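Local coordinates for protein nicotinate-nucleotide pyrophosphorylase (Pyrococcus furiosus, PDB 2I14) that probably catalyses the ATP-coupled transfer of phosphoribose from phosphoribosyl pyrophosphate to nicotinate, making nicotinate ribonucleotide for NAD synthesis, and binds zinc, at residues K22-Y27 / F104-T109; A81-T86 / R381-E386; L231-F236 / Y266-I271. All coordinates share one frame; numbering follows the deposited sequence.

Contact 1. Residues K22-Y27 / F104-T109; sequences KTTDVY and FGIYET. With PCP (1-alpha-pyrophosphoryl-2-alpha,3-alpha-dihydroxy-4-beta-cyclopentane-methanol-5-phosphate), chain L.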
loop_
_atom_site.group_PDB
_atom_site.type_symbol
_atom_site.label_atom_id
_atom_site.label_comp_id
_atom_site.label_asym_id
_atom_site.label_seq_id
_atom_site.Cartn_x
_atom_site.Cartn_y
_atom_site.Cartn_z
ATOM N N LYS A 22 -25.955 -39.608 12.290
ATOM C CA LYS A 22 -26.321 -39.647 10.874
ATOM C C LYS A 22 -25.803 -38.446 10.077
ATOM O O LYS A 22 -25.829 -38.458 8.842
ATOM C CB LYS A 22 -27.846 -39.702 10.730
ATOM C CG LYS A 22 -28.399 -41.033 10.228
ATOM C CD LYS A 22 -28.197 -42.164 11.236
ATOM C CE LYS A 22 -28.850 -43.453 10.755
ATOM N NZ LYS A 22 -28.718 -44.546 11.756
ATOM N N THR A 23 -25.339 -37.418 10.785
ATOM C CA THR A 23 -24.841 -36.203 10.146
ATOM C C THR A 23 -23.328 -36.128 10.038
ATOM O O THR A 23 -22.778 -35.041 9.875
ATOM C CB THR A 23 -25.304 -34.943 10.911
ATOM O OG1 THR A 23 -24.962 -35.081 12.298
ATOM C CG2 THR A 23 -26.802 -34.739 10.768
ATOM N N THR A 24 -22.642 -37.256 10.124
ATOM C CA THR A 24 -21.193 -37.192 10.042
ATOM C C THR A 24 -20.659 -37.393 8.640
ATOM O O THR A 24 -21.415 -37.638 7.696
ATOM C CB THR A 24 -20.513 -38.218 10.979
ATOM O OG1 THR A 24 -20.582 -39.525 10.406
ATOM C CG2 THR A 24 -21.207 -38.237 12.316
ATOM N N ASP A 25 -19.341 -37.261 8.520
ATOM C CA ASP A 25 -18.640 -37.441 7.251
ATOM C C ASP A 25 -18.453 -38.958 7.091
ATOM O O ASP A 25 -17.905 -39.614 7.987
ATOM C CB ASP A 25 -17.265 -36.741 7.294
ATOM C CG ASP A 25 -17.342 -35.278 7.755
ATOM O OD1 ASP A 25 -18.158 -34.503 7.211
ATOM O OD2 ASP A 25 -16.568 -34.894 8.655
ATOM N N VAL A 26 -18.903 -39.512 5.965
ATOM C CA VAL A 26 -18.794 -40.954 5.743
ATOM C C VAL A 26 -17.475 -41.563 6.141
ATOM O O VAL A 26 -17.456 -42.591 6.809
ATOM C CB VAL A 26 -19.021 -41.360 4.278
ATOM C CG1 VAL A 26 -20.471 -41.159 3.908
ATOM C CG2 VAL A 26 -18.081 -40.575 3.362
ATOM N N TYR A 27 -16.372 -40.937 5.744
ATOM C CA TYR A 27 -15.077 -41.510 6.067
ATOM C C TYR A 27 -14.847 -41.782 7.560
ATOM O O TYR A 27 -13.828 -42.366 7.951
ATOM C CB TYR A 27 -13.947 -40.664 5.473
ATOM C CG TYR A 27 -13.559 -39.438 6.250
ATOM C CD1 TYR A 27 -12.224 -39.031 6.301
ATOM C CD2 TYR A 27 -14.511 -38.661 6.909
ATOM C CE1 TYR A 27 -11.841 -37.880 6.986
ATOM C CE2 TYR A 27 -14.137 -37.500 7.601
ATOM C CZ TYR A 27 -12.798 -37.122 7.628
ATOM O OH TYR A 27 -12.410 -35.977 8.267
ATOM N N PHE A 104 -16.801 -43.082 19.904
ATOM C CA PHE A 104 -17.175 -41.680 19.695
ATOM C C PHE A 104 -16.711 -41.013 18.395
ATOM O O PHE A 104 -17.291 -40.013 17.974
ATOM C CB PHE A 104 -16.672 -40.850 20.870
ATOM C CG PHE A 104 -15.179 -40.748 20.937
ATOM C CD1 PHE A 104 -14.509 -39.717 20.290
ATOM C CD2 PHE A 104 -14.438 -41.687 21.644
ATOM C CE1 PHE A 104 -13.120 -39.618 20.348
ATOM C CE2 PHE A 104 -13.050 -41.598 21.708
ATOM C CZ PHE A 104 -12.388 -40.559 21.056
ATOM N N GLY A 105 -15.669 -41.553 17.769
ATOM C CA GLY A 105 -15.149 -40.978 16.537
ATOM C C GLY A 105 -16.173 -40.552 15.499
ATOM O O GLY A 105 -15.903 -39.699 14.654
ATOM N N ILE A 106 -17.358 -41.138 15.565
ATOM C CA ILE A 106 -18.412 -40.826 14.623
ATOM C C ILE A 106 -19.177 -39.597 15.090
ATOM O O ILE A 106 -20.266 -39.313 14.591
ATOM C CB ILE A 106 -19.403 -41.994 14.501
ATOM C CG1 ILE A 106 -18.653 -43.329 14.478
ATOM C CG2 ILE A 106 -20.213 -41.850 13.233
ATOM C CD1 ILE A 106 -18.076 -43.749 15.834
ATOM N N TYR A 107 -18.615 -38.864 16.051
ATOM C CA TYR A 107 -19.287 -37.676 16.571
ATOM C C TYR A 107 -18.503 -36.386 16.400
ATOM O O TYR A 107 -18.838 -35.363 16.999
ATOM C CB TYR A 107 -19.655 -37.868 18.047
ATOM C CG TYR A 107 -20.819 -38.806 18.234
ATOM C CD1 TYR A 107 -20.619 -40.154 18.528
ATOM C CD2 TYR A 107 -22.127 -38.358 18.045
ATOM C CE1 TYR A 107 -21.693 -41.037 18.623
ATOM C CE2 TYR A 107 -23.213 -39.230 18.135
ATOM C CZ TYR A 107 -22.989 -40.570 18.423
ATOM O OH TYR A 107 -24.060 -41.442 18.500
ATOM N N GLU A 108 -17.464 -36.425 15.576
ATOM C CA GLU A 108 -16.670 -35.234 15.345
ATOM C C GLU A 108 -17.495 -34.207 14.595
ATOM O O GLU A 108 -17.703 -33.091 15.061
ATOM C CB GLU A 108 -15.430 -35.567 14.528
ATOM C CG GLU A 108 -14.452 -36.442 15.260
ATOM C CD GLU A 108 -13.048 -36.357 14.680
ATOM O OE1 GLU A 108 -12.649 -35.233 14.291
ATOM O OE2 GLU A 108 -12.341 -37.402 14.632
ATOM N N THR A 109 -17.974 -34.602 13.427
ATOM C CA THR A 109 -18.758 -33.713 12.589
ATOM C C THR A 109 -19.821 -32.919 13.358
ATOM O O THR A 109 -20.135 -31.759 13.030
ATOM C CB THR A 109 -19.428 -34.517 11.490
ATOM O OG1 THR A 109 -18.458 -35.393 10.906
ATOM C CG2 THR A 109 -19.997 -33.591 10.420
HETATM C C1 PCP L . -10.015 -31.053 7.217
HETATM C C2 PCP L . -11.556 -31.168 7.212
HETATM C C3 PCP L . -11.921 -31.445 5.730
HETATM C C4 PCP L . -10.880 -30.644 4.913
HETATM C C5 PCP L . -9.677 -30.726 5.798
HETATM C CP PCP L . -11.294 -29.178 4.557
HETATM O O1 PCP L . -9.355 -32.402 7.478
HETATM O O2 PCP L . -12.002 -32.234 8.057
HETATM O O3 PCP L . -11.813 -32.832 5.370
HETATM O OP PCP L . -11.552 -28.299 5.702
HETATM P P PCP L . -11.130 -26.727 5.728
HETATM O O1P PCP L . -12.285 -25.985 6.285
HETATM O O2P PCP L . -10.841 -26.334 4.317
HETATM O O3P PCP L . -9.935 -26.645 6.613
HETATM P PA PCP L . -7.790 -32.642 7.587
HETATM O O1A PCP L . -7.273 -31.665 8.625
HETATM O O2A PCP L . -7.219 -32.354 6.219
HETATM O O3A PCP L . -7.695 -34.141 8.027
HETATM P PB PCP L . -8.486 -35.112 8.942
HETATM O O1B PCP L . -7.770 -36.403 9.144
HETATM O O2B PCP L . -9.780 -35.447 8.372
HETATM O O3B PCP L . -8.737 -34.529 10.291
#

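Contact 2. Residues A81-T86 / R381-E386; sequences AMPEGT and REYVLE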
loop_
_atom_site.group_PDB
_atom_site.type_symbol
_atom_site.label_atom_id
_atom_site.label_comp_id
_atom_site.label_asym_id
_atom_site.label_seq_id
_atom_site.Cartn_x
_atom_site.Cartn_y
_atom_site.Cartn_z
ATOM N N ALA A 81 -13.794 -30.791 30.220
ATOM C CA ALA A 81 -13.937 -29.546 29.486
ATOM C C ALA A 81 -13.707 -28.306 30.340
ATOM O O ALA A 81 -13.460 -28.392 31.546
ATOM C CB ALA A 81 -15.320 -29.482 28.847
ATOM N N MET A 82 -13.766 -27.154 29.681
ATOM C CA MET A 82 -13.624 -25.874 30.340
ATOM C C MET A 82 -15.056 -25.413 30.516
ATOM O O MET A 82 -15.936 -25.810 29.763
ATOM C CB MET A 82 -12.901 -24.863 29.449
ATOM C CG MET A 82 -11.412 -25.086 29.217
ATOM S SD MET A 82 -10.700 -23.648 28.329
ATOM C CE MET A 82 -8.986 -24.162 28.206
ATOM N N PRO A 83 -15.321 -24.582 31.524
ATOM C CA PRO A 83 -16.703 -24.126 31.700
ATOM C C PRO A 83 -17.157 -23.264 30.522
ATOM O O PRO A 83 -16.438 -22.372 30.069
ATOM C CB PRO A 83 -16.649 -23.354 33.019
ATOM C CG PRO A 83 -15.199 -22.910 33.112
ATOM C CD PRO A 83 -14.453 -24.120 32.620
ATOM N N GLU A 84 -18.349 -23.540 30.015
ATOM C CA GLU A 84 -18.850 -22.771 28.889
ATOM C C GLU A 84 -18.692 -21.282 29.191
ATOM O O GLU A 84 -18.954 -20.836 30.306
ATOM C CB GLU A 84 -20.310 -23.134 28.610
ATOM C CG GLU A 84 -20.874 -22.539 27.332
ATOM C CD GLU A 84 -22.026 -23.364 26.749
ATOM O OE1 GLU A 84 -22.693 -22.895 25.792
ATOM O OE2 GLU A 84 -22.260 -24.493 27.241
ATOM N N GLY A 85 -18.219 -20.528 28.199
ATOM C CA GLY A 85 -18.028 -19.104 28.375
ATOM C C GLY A 85 -16.601 -18.724 28.712
ATOM O O GLY A 85 -16.264 -17.547 28.742
ATOM N N THR A 86 -15.755 -19.711 28.969
ATOM C CA THR A 86 -14.359 -19.434 29.284
ATOM C C THR A 86 -13.618 -18.774 28.113
ATOM O O THR A 86 -13.827 -19.108 26.941
ATOM C CB THR A 86 -13.590 -20.730 29.648
ATOM O OG1 THR A 86 -14.217 -21.363 30.762
ATOM C CG2 THR A 86 -12.140 -20.424 30.000
ATOM N N ARG A 381 -23.221 -15.815 30.742
ATOM C CA ARG A 381 -22.929 -14.492 30.227
ATOM C C ARG A 381 -22.283 -13.631 31.331
ATOM O O ARG A 381 -21.384 -12.811 31.069
ATOM C CB ARG A 381 -24.203 -13.817 29.723
ATOM C CG ARG A 381 -23.933 -12.400 29.316
ATOM C CD ARG A 381 -25.157 -11.581 29.114
ATOM N NE ARG A 381 -24.802 -10.189 29.347
ATOM C CZ ARG A 381 -25.440 -9.153 28.819
ATOM N NH1 ARG A 381 -26.472 -9.366 28.023
ATOM N NH2 ARG A 381 -25.044 -7.909 29.080
ATOM N N GLU A 382 -22.754 -13.823 32.563
ATOM C CA GLU A 382 -22.232 -13.097 33.720
ATOM C C GLU A 382 -20.725 -13.404 33.757
ATOM O O GLU A 382 -19.888 -12.523 33.948
ATOM C CB GLU A 382 -22.926 -13.617 34.992
ATOM C CG GLU A 382 -23.129 -12.612 36.156
ATOM C CD GLU A 382 -24.009 -13.189 37.298
ATOM O OE1 GLU A 382 -23.465 -13.819 38.257
ATOM O OE2 GLU A 382 -25.257 -13.012 37.209
ATOM N N TYR A 383 -20.404 -14.673 33.532
ATOM C CA TYR A 383 -19.029 -15.183 33.532
ATOM C C TYR A 383 -18.118 -14.616 32.441
ATOM O O TYR A 383 -16.929 -14.399 32.663
ATOM C CB TYR A 383 -19.073 -16.703 33.409
ATOM C CG TYR A 383 -17.745 -17.373 33.261
ATOM C CD1 TYR A 383 -16.676 -16.994 34.035
ATOM C CD2 TYR A 383 -17.591 -18.465 32.408
ATOM C CE1 TYR A 383 -15.475 -17.688 33.983
ATOM C CE2 TYR A 383 -16.396 -19.172 32.345
ATOM C CZ TYR A 383 -15.338 -18.782 33.140
ATOM O OH TYR A 383 -14.161 -19.502 33.119
ATOM N N VAL A 384 -18.678 -14.388 31.261
ATOM C CA VAL A 384 -17.898 -13.861 30.160
ATOM C C VAL A 384 -17.492 -12.425 30.449
ATOM O O VAL A 384 -16.301 -12.090 30.451
ATOM C CB VAL A 384 -18.704 -13.921 28.829
ATOM C CG1 VAL A 384 -17.904 -13.293 27.690
ATOM C CG2 VAL A 384 -19.050 -15.367 28.499
ATOM N N LEU A 385 -18.491 -11.586 30.703
ATOM C CA LEU A 385 -18.255 -10.176 30.973
ATOM C C LEU A 385 -17.311 -9.933 32.153
ATOM O O LEU A 385 -16.538 -8.967 32.136
ATOM C CB LEU A 385 -19.590 -9.474 31.205
ATOM C CG LEU A 385 -20.529 -9.467 29.998
ATOM C CD1 LEU A 385 -21.951 -9.236 30.443
ATOM C CD2 LEU A 385 -20.106 -8.394 29.022
ATOM N N GLU A 386 -17.371 -10.795 33.175
ATOM C CA GLU A 386 -16.497 -10.655 34.347
ATOM C C GLU A 386 -15.055 -10.888 33.901
ATOM O O GLU A 386 -14.149 -10.137 34.282
ATOM C CB GLU A 386 -16.866 -11.662 35.462
ATOM C CG GLU A 386 -18.080 -11.300 36.371
ATOM C CD GLU A 386 -18.359 -12.371 37.455
ATOM O OE1 GLU A 386 -19.504 -12.453 37.964
ATOM O OE2 GLU A 386 -17.424 -13.135 37.800
#

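Contact 3. Residues L231-F236 / Y266-I271; sequences LGKKLF and YDWVKI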
loop_
_atom_site.group_PDB
_atom_site.type_symbol
_atom_site.label_atom_id
_atom_site.label_comp_id
_atom_site.label_asym_id
_atom_site.label_seq_id
_atom_site.Cartn_x
_atom_site.Cartn_y
_atom_site.Cartn_z
ATOM N N LEU A 231 -46.194 11.487 21.210
ATOM C CA LEU A 231 -45.816 10.650 22.345
ATOM C C LEU A 231 -44.742 11.306 23.222
ATOM O O LEU A 231 -44.479 10.844 24.325
ATOM C CB LEU A 231 -45.374 9.241 21.895
ATOM C CG LEU A 231 -44.744 8.861 20.545
ATOM C CD1 LEU A 231 -44.220 7.434 20.650
ATOM C CD2 LEU A 231 -45.759 8.967 19.407
ATOM N N GLY A 232 -44.153 12.397 22.737
ATOM C CA GLY A 232 -43.138 13.122 23.484
ATOM C C GLY A 232 -42.338 12.315 24.486
ATOM O O GLY A 232 -41.312 11.749 24.134
ATOM N N LYS A 233 -42.796 12.265 25.736
ATOM C CA LYS A 233 -42.102 11.523 26.792
ATOM C C LYS A 233 -42.402 10.031 26.760
ATOM O O LYS A 233 -42.006 9.281 27.653
ATOM C CB LYS A 233 -42.457 12.089 28.175
ATOM C CG LYS A 233 -41.596 13.270 28.628
ATOM C CD LYS A 233 -40.144 12.865 28.814
ATOM C CE LYS A 233 -39.291 14.001 29.366
ATOM N NZ LYS A 233 -39.588 14.304 30.793
ATOM N N LYS A 234 -43.120 9.609 25.730
ATOM C CA LYS A 234 -43.449 8.203 25.549
ATOM C C LYS A 234 -42.382 7.629 24.620
ATOM O O LYS A 234 -42.198 6.413 24.535
ATOM C CB LYS A 234 -44.834 8.057 24.906
ATOM C CG LYS A 234 -46.011 8.299 25.841
ATOM C CD LYS A 234 -46.381 7.030 26.612
ATOM C CE LYS A 234 -45.240 6.538 27.499
ATOM N NZ LYS A 234 -45.545 5.215 28.105
ATOM N N LEU A 235 -41.682 8.532 23.935
ATOM C CA LEU A 235 -40.631 8.176 22.992
ATOM C C LEU A 235 -39.340 7.894 23.739
ATOM O O LEU A 235 -38.568 8.802 24.016
ATOM C CB LEU A 235 -40.423 9.324 21.996
ATOM C CG LEU A 235 -39.410 9.149 20.868
ATOM C CD1 LEU A 235 -39.826 7.982 20.010
ATOM C CD2 LEU A 235 -39.331 10.416 20.043
ATOM N N PHE A 236 -39.109 6.628 24.063
ATOM C CA PHE A 236 -37.905 6.240 24.779
ATOM C C PHE A 236 -36.625 6.471 23.993
ATOM O O PHE A 236 -35.598 6.840 24.567
ATOM C CB PHE A 236 -37.952 4.770 25.175
ATOM C CG PHE A 236 -36.651 4.272 25.717
ATOM C CD1 PHE A 236 -36.013 4.955 26.749
ATOM C CD2 PHE A 236 -36.043 3.149 25.182
ATOM C CE1 PHE A 236 -34.786 4.523 27.239
ATOM C CE2 PHE A 236 -34.817 2.710 25.663
ATOM C CZ PHE A 236 -34.186 3.398 26.694
ATOM N N TYR A 266 -36.006 18.606 23.040
ATOM C CA TYR A 266 -36.214 17.188 23.339
ATOM C C TYR A 266 -34.855 16.640 23.778
ATOM O O TYR A 266 -33.922 16.588 22.980
ATOM C CB TYR A 266 -36.721 16.446 22.109
ATOM C CG TYR A 266 -37.895 17.124 21.453
ATOM C CD1 TYR A 266 -37.707 18.016 20.398
ATOM C CD2 TYR A 266 -39.201 16.864 21.875
ATOM C CE1 TYR A 266 -38.788 18.627 19.774
ATOM C CE2 TYR A 266 -40.293 17.475 21.253
ATOM C CZ TYR A 266 -40.077 18.353 20.202
ATOM O OH TYR A 266 -41.142 18.946 19.563
ATOM N N ASP A 267 -34.736 16.239 25.043
ATOM C CA ASP A 267 -33.450 15.759 25.539
ATOM C C ASP A 267 -33.406 14.399 26.225
ATOM O O ASP A 267 -32.328 13.921 26.589
ATOM C CB ASP A 267 -32.854 16.802 26.480
ATOM C CG ASP A 267 -32.760 18.175 25.837
ATOM O OD1 ASP A 267 -33.830 18.745 25.521
ATOM O OD2 ASP A 267 -31.627 18.684 25.640
ATOM N N TRP A 268 -34.559 13.769 26.402
ATOM C CA TRP A 268 -34.606 12.472 27.057
ATOM C C TRP A 268 -34.459 11.372 26.022
ATOM O O TRP A 268 -33.954 10.283 26.327
ATOM C CB TRP A 268 -35.934 12.313 27.800
ATOM C CG TRP A 268 -37.124 12.447 26.895
ATOM C CD1 TRP A 268 -37.861 11.436 26.350
ATOM C CD2 TRP A 268 -37.670 13.666 26.374
ATOM N NE1 TRP A 268 -38.829 11.948 25.519
ATOM C CE2 TRP A 268 -38.734 13.313 25.515
ATOM C CE3 TRP A 268 -37.359 15.022 26.546
ATOM C CZ2 TRP A 268 -39.488 14.266 24.828
ATOM C CZ3 TRP A 268 -38.107 15.969 25.862
ATOM C CH2 TRP A 268 -39.161 15.586 25.013
ATOM N N VAL A 269 -34.897 11.667 24.799
ATOM C CA VAL A 269 -34.822 10.694 23.724
ATOM C C VAL A 269 -33.376 10.333 23.378
ATOM O O VAL A 269 -32.555 11.197 23.051
ATOM C CB VAL A 269 -35.560 11.180 22.448
ATOM C CG1 VAL A 269 -36.977 11.583 22.799
ATOM C CG2 VAL A 269 -34.825 12.326 21.817
ATOM N N LYS A 270 -33.082 9.039 23.475
ATOM C CA LYS A 270 -31.769 8.494 23.193
ATOM C C LYS A 270 -31.624 8.107 21.721
ATOM O O LYS A 270 -32.601 8.044 20.972
ATOM C CB LYS A 270 -31.540 7.268 24.060
ATOM C CG LYS A 270 -31.701 7.505 25.551
ATOM C CD LYS A 270 -31.704 6.172 26.295
ATOM C CE LYS A 270 -31.651 6.357 27.788
ATOM N NZ LYS A 270 -30.402 7.052 28.185
ATOM N N ILE A 271 -30.387 7.849 21.315
ATOM C CA ILE A 271 -30.101 7.462 19.945
ATOM C C ILE A 271 -29.763 5.984 19.874
ATOM O O ILE A 271 -28.731 5.546 20.380
ATOM C CB ILE A 271 -28.916 8.250 19.372
ATOM C CG1 ILE A 271 -29.163 9.755 19.536
ATOM C CG2 ILE A 271 -28.739 7.911 17.898
ATOM C CD1 ILE A 271 -30.346 10.281 18.743
#

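Contact 1. Residues K22-Y27 / F104-T109
The backbones of 22-27 and 104-109 come closest at T24 and T109, whose CA atoms lie 5.0 Å apart, where the loop leading into helix 26-37 passes over the first turn of helix 108-131. T109 has a leading part, its CB aimed at the loop, with T24 close behind it. With chi1 at -47°, OG1 stands beside T109's own backbone N and faces D25, while CG2 swings round to the carbonyl of T23. T109 OG1 accepts a hydrogen bond from D25 N at 3.2 Å, bent to 143° at the hydrogen. A weak bond of 3.0 Å runs from T109 OG1 back to D25 OD2. One hydroxyl thus serves both the amide and the carboxylate of the same aspartate. T109 CG2 lies near the carbonyl O of T23 (3.2 Å), a van der Waals neighbour and not a bond. T24 OG1 meets the CG2 branch of I106 at 3.7 Å.

D25 is shared with the second subunit. Its OD1 is hydrogen-bonded to S166 of that subunit, the stronger of its polar ties, and OD2 forms a salt bridge with R143 there, so the weak bond from T109 is a lesser tie, and the two partners on the second subunit probably do more to set how the carboxylate is turned. In this family of phosphoribosyltransferases the active site is built at a subunit interface, and the geometry here agrees: Y27 reaches across to the phosphoribosyl pyrophosphate analogue PCP, which is also bound by the backbone N atoms of G276 and G296 of the second subunit. Y27 OH donates to PCP O2B, on the terminal phosphate of the pyrophosphate, at 2.7 Å. That oxygen lies at the ring edge, close to the ring plane.

Contact 2. Residues A81-T86 / R381-E386
A type II beta turn, P83 to T86, links strand 77-81 to strand 87-88 and rests against helix 377-390 through Y383. G85, at the third position of the turn, has phi 98°, as this turn type expects, and its lack of a side chain lets the turn lie close to the helix. Y383 leaves the helix with its ring anti to the backbone N (chi1 174°), which carries it across the turn edge-on: E84 O lies near the ring plane, 3.4 Å from Y383 CD2. Y383 OH donates to T86 OG1 at 3.0 Å. The proline ring crosses the tyrosine at about a right angle, P83 CG standing 4.0 Å from Y383 CE2. From the next residue of the helix, V384 CG2 meets G85 O at 3.5 Å. A phenylalanine in place of Y383 would probably keep the ring packing but leave T86 OG1 without its donor and R332 without the hydroxyl it binds.

E84 turns its CB away from the helix; its carboxylate takes bonds from G64 N and E66 N and a salt bridge from R155. T86 OG1 donates to P83 O, in the carbonyl plane and on a lone pair, and T86 N bonds the same oxygen. With R332 bonded to Y383 OH, a chain runs from guanidinium to turn carbonyl, each hydroxyl giving and receiving, which probably fixes how Y383 and T86 are rotated.

Contact 3. Residues L231-F236 / Y266-I271
W268 meets the 231-236 loop by a hydrogen bond at its indole edge and by aliphatic packing over one of its faces. W268 NE1 donates to G232 O at 2.9 Å; the oxygen lies in the indole plane, but the bond is bent, 136° at the hydrogen, and the donor stands above the carbonyl plane of G232. L235 N bonds to that same oxygen from the opposite face of the plane, within its own short turn, so two N-H groups grip one carbonyl.

K233 bends its chain at chi2 and chi4 and lays CD over the five-membered ring of W268, 3.4 Å from the ring centroid and only 3° off the normal, a CH-pi contact. K233 CE continues along the same face towards the six-membered ring, 3.4 Å from W268 CD2. The ammonium group is too far for more than a weak cation-pi attraction. On the opposite face, offset toward the rim, lies CG1 of V269, the next residue of the same segment, so the indole has aliphatic groups on both sides.

Both segments run into neighbouring parallel strands, 237-240 and 270-274, joined by helix 250-263 as a beta-alpha-beta unit of the TIM-barrel-like domain. They enter at the strands' N-terminal ends, whereas the ligand-pocket residues D241 and S274 sit at the C-terminal ends.

The remaining contacts are apolar. L235 CD2 packs on V269 CG1 at 3.8 Å, and the same leucine also touches A227 of helix 220-228. F236 lies against the aliphatic stem of K270: F236 CE1 is 3.6 Å from K270 CD, approached obliquely.

In the fold
Along the chain the segments of contacts 1 and 2 alternate, and contact 3 is nested in the long loop that contact 2 closes. Contacts 1 and 2 have centres about 28 Å apart and share helix 108-131: contact 1 sits at its start, and L126 further along it touches V384 of contact 2. Contact 2 adjoins strand 77-81 of the antiparallel sheet, and brings the C-terminal helix 377-390 back to the N-terminal part of the chain. Contact 3 is remote, its centre about 54 Å from that of contact 1, in the parallel-stranded barrel domain. Contact 1 lies at a subunit interface, where PCP is bonded by Y27 and by the second subunit, so that pocket draws on two chains.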